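D-2-hydroxyacid dehydrogensase protein (Ketogulonicigenium vulgare, PDB 4LSW) probably catalyses the NAD(P)-dependent interconversion of D-2-hydroxyacids and 2-oxoacids. Local coordinates at residues 2-7 and 303-308. Residues are numbered along the deposited sequence; the frame is centred on the assembly and turned at random.
Sequences TKPEIL and AHFAGS
In Phe305, on the last turn of helix 287-306, chi1 (-72°) puts CG anti to the carbonyl carbon and sends the ring toward 2-7, while chi2 (-69°) turns a face to Pro4; in Ile6, CG2 lies anti to the carbonyl carbon and reaches the far end of the same ring. Pro4 CB sits 3.6 Å from the centroid of the Phe305 ring and 13° off its normal, a CH-pi contact over the face. Beside it, Pro4 CG comes within 3.8 Å of Phe305 CD1, so the proline ring also overlaps the root of the aromatic. Ile6 CG2 approaches obliquely, 4.1 Å from Phe305 CE2. The imidazole of His304 points its CD2 edge at the opposite face, 3.8 Å above the Phe305 plane. Replacing Phe305 by an alanine is likely to leave a gap beside Pro4 and Ile6 and take away the surface on which Pro4 CB rests. Past Phe305, the helix ends in a Schellman motif at Gly307. His304 NE2 is hydrogen-bonded to Glu69 OE1. Helix 287-306 returns the chain from the Rossmann-type NAD-binding domain to what is probably the substrate-binding domain, where Phe305 also meets Phe24 and Ala48 and strand 5-8 runs between strands 25-28 and 48-52.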
ATOM      1  N   THR A   2     -15.197 -30.693  14.740  1.00 11.65           N
ATOM      2  CA  THR A   2     -14.452 -30.327  13.534  1.00 12.23           C
ATOM      3  C   THR A   2     -13.513 -29.166  13.773  1.00 13.16           C
ATOM      4  O   THR A   2     -13.856 -28.204  14.456  1.00 15.64           O
ATOM      5  CB  THR A   2     -15.373 -29.916  12.369  1.00 19.65           C
ATOM      6  OG1 THR A   2     -15.957 -28.640  12.654  1.00 29.15           O
ATOM      7  CG2 THR A   2     -16.464 -30.943  12.133  1.00 15.64           C
ATOM      8  N   LYS A   3     -12.325 -29.277  13.196  1.00 11.98           N
ATOM      9  CA  LYS A   3     -11.423 -28.152  13.044  1.00 13.91           C
ATOM     10  C   LYS A   3     -11.141 -28.115  11.549  1.00 13.32           C
ATOM     11  O   LYS A   3     -10.291 -28.872  11.064  1.00 14.08           O
ATOM     12  CB  LYS A   3     -10.123 -28.372  13.819  1.00 16.65           C
ATOM     13  CG  LYS A   3     -10.281 -28.430  15.333  1.00 17.88           C
ATOM     14  CD  LYS A   3      -8.928 -28.425  16.015  1.00 19.71           C
ATOM     15  CE  LYS A   3      -8.166 -27.164  15.671  1.00 18.79           C
ATOM     16  NZ  LYS A   3      -6.833 -27.104  16.324  1.00 22.49           N
ATOM     17  N   PRO A   4     -11.875 -27.258  10.815  1.00 12.91           N
ATOM     18  CA  PRO A   4     -11.803 -27.231   9.349  1.00 12.46           C
ATOM     19  C   PRO A   4     -10.372 -27.125   8.845  1.00 14.03           C
ATOM     20  O   PRO A   4      -9.523 -26.476   9.463  1.00 13.82           O
ATOM     21  CB  PRO A   4     -12.597 -25.977   8.980  1.00 15.28           C
ATOM     22  CG  PRO A   4     -13.579 -25.827  10.101  1.00 17.34           C
ATOM     23  CD  PRO A   4     -12.825 -26.259  11.334  1.00 16.86           C
ATOM     24  N   GLU A   5     -10.096 -27.805   7.743  1.00 14.88           N
ATOM     25  CA  GLU A   5      -8.730 -27.871   7.270  1.00 15.07           C
ATOM     26  C   GLU A   5      -8.470 -26.783   6.254  1.00 12.41           C
ATOM     27  O   GLU A   5      -9.223 -26.602   5.288  1.00 14.13           O
ATOM     28  CB  GLU A   5      -8.399 -29.262   6.737  1.00 18.73           C
ATOM     29  CG  GLU A   5      -8.690 -30.330   7.776  1.00 21.37           C
ATOM     30  CD  GLU A   5      -7.954 -31.618   7.531  1.00 22.57           C
ATOM     31  OE1 GLU A   5      -6.792 -31.575   7.074  1.00 23.31           O
ATOM     32  OE2 GLU A   5      -8.547 -32.676   7.807  1.00 25.96           O
ATOM     33  N   ILE A   6      -7.414 -26.024   6.519  1.00 11.52           N
ATOM     34  CA  ILE A   6      -7.049 -24.904   5.668  1.00 10.65           C
ATOM     35  C   ILE A   6      -5.577 -24.978   5.262  1.00  9.56           C
ATOM     36  O   ILE A   6      -4.758 -25.607   5.938  1.00  9.58           O
ATOM     37  CB  ILE A   6      -7.365 -23.554   6.341  1.00 10.25           C
ATOM     38  CG1 ILE A   6      -6.393 -23.255   7.476  1.00 12.55           C
ATOM     39  CG2 ILE A   6      -8.796 -23.527   6.866  1.00 13.11           C
ATOM     40  CD1 ILE A   6      -6.649 -21.901   8.096  1.00 17.13           C
ATOM     41  N   LEU A   7      -5.256 -24.362   4.133  1.00  8.72           N
ATOM     42  CA  LEU A   7      -3.893 -24.345   3.630  1.00  8.55           C
ATOM     43  C   LEU A   7      -3.361 -22.918   3.718  1.00  8.17           C
ATOM     44  O   LEU A   7      -3.947 -21.993   3.147  1.00 10.72           O
ATOM     45  CB  LEU A   7      -3.864 -24.849   2.183  1.00 10.28           C
ATOM     46  CG  LEU A   7      -2.508 -25.091   1.500  1.00  8.81           C
ATOM     47  CD1 LEU A   7      -1.758 -26.250   2.131  1.00 11.91           C
ATOM     48  CD2 LEU A   7      -2.730 -25.366   0.022  1.00 10.73           C
ATOM     49  N   ALA A 303     -16.438 -16.705   9.975  1.00 14.73           N
ATOM     50  CA  ALA A 303     -17.772 -16.504   9.436  1.00 15.74           C
ATOM     51  C   ALA A 303     -18.105 -17.555   8.382  1.00 16.28           C
ATOM     52  O   ALA A 303     -19.190 -18.130   8.388  1.00 16.29           O
ATOM     53  CB  ALA A 303     -17.898 -15.104   8.860  1.00 15.40           C
ATOM     54  N   HIS A 304     -17.165 -17.822   7.486  1.00 13.03           N
ATOM     55  CA  HIS A 304     -17.405 -18.795   6.426  1.00 13.31           C
ATOM     56  C   HIS A 304     -17.778 -20.174   6.966  1.00 14.42           C
ATOM     57  O   HIS A 304     -18.777 -20.760   6.548  1.00 17.12           O
ATOM     58  CB  HIS A 304     -16.180 -18.929   5.518  1.00 13.89           C
ATOM     59  CG  HIS A 304     -16.318 -20.008   4.494  1.00 14.25           C
ATOM     60  ND1 HIS A 304     -17.044 -19.846   3.330  1.00 14.86           N
ATOM     61  CD2 HIS A 304     -15.852 -21.279   4.469  1.00 13.67           C
ATOM     62  CE1 HIS A 304     -17.008 -20.963   2.633  1.00 14.90           C
ATOM     63  NE2 HIS A 304     -16.296 -21.854   3.306  1.00 14.28           N
ATOM     64  N   PHE A 305     -16.976 -20.686   7.891  1.00 14.38           N
ATOM     65  CA  PHE A 305     -17.181 -22.046   8.371  1.00 14.74           C
ATOM     66  C   PHE A 305     -18.370 -22.143   9.318  1.00 19.28           C
ATOM     67  O   PHE A 305     -18.883 -23.233   9.560  1.00 21.30           O
ATOM     68  CB  PHE A 305     -15.906 -22.600   9.002  1.00 16.80           C
ATOM     69  CG  PHE A 305     -14.833 -22.914   7.994  1.00 16.49           C
ATOM     70  CD1 PHE A 305     -14.989 -23.968   7.111  1.00 16.27           C
ATOM     71  CD2 PHE A 305     -13.681 -22.143   7.913  1.00 16.41           C
ATOM     72  CE1 PHE A 305     -14.013 -24.260   6.175  1.00 16.84           C
ATOM     73  CE2 PHE A 305     -12.701 -22.431   6.980  1.00 16.93           C
ATOM     74  CZ  PHE A 305     -12.865 -23.488   6.109  1.00 16.81           C
ATOM     75  N   ALA A 306     -18.817 -20.999   9.829  1.00 18.12           N
ATOM     76  CA  ALA A 306     -19.995 -20.958  10.697  1.00 19.43           C
ATOM     77  C   ALA A 306     -21.294 -20.903   9.898  1.00 19.44           C
ATOM     78  O   ALA A 306     -22.379 -21.106  10.449  1.00 23.82           O
ATOM     79  CB  ALA A 306     -19.911 -19.774  11.664  1.00 18.70           C
ATOM     80  N   GLY A 307     -21.183 -20.629   8.602  1.00 20.74           N
ATOM     81  CA  GLY A 307     -22.349 -20.493   7.746  1.00 21.91           C
ATOM     82  C   GLY A 307     -22.924 -19.088   7.789  1.00 24.25           C
ATOM     83  O   GLY A 307     -24.088 -18.867   7.437  1.00 26.89           O
ATOM     84  N   SER A 308     -22.103 -18.134   8.215  1.00 20.35           N
ATOM     85  CA  SER A 308     -22.512 -16.736   8.298  1.00 22.52           C
ATOM     86  C   SER A 308     -21.985 -15.967   7.089  1.00 22.93           C
ATOM     87  O   SER A 308     -21.107 -16.462   6.382  1.00 21.87           O
ATOM     88  CB  SER A 308     -21.998 -16.116   9.597  1.00 21.78           C
ATOM     89  OG  SER A 308     -22.648 -16.677  10.716  1.00 33.13           O
TER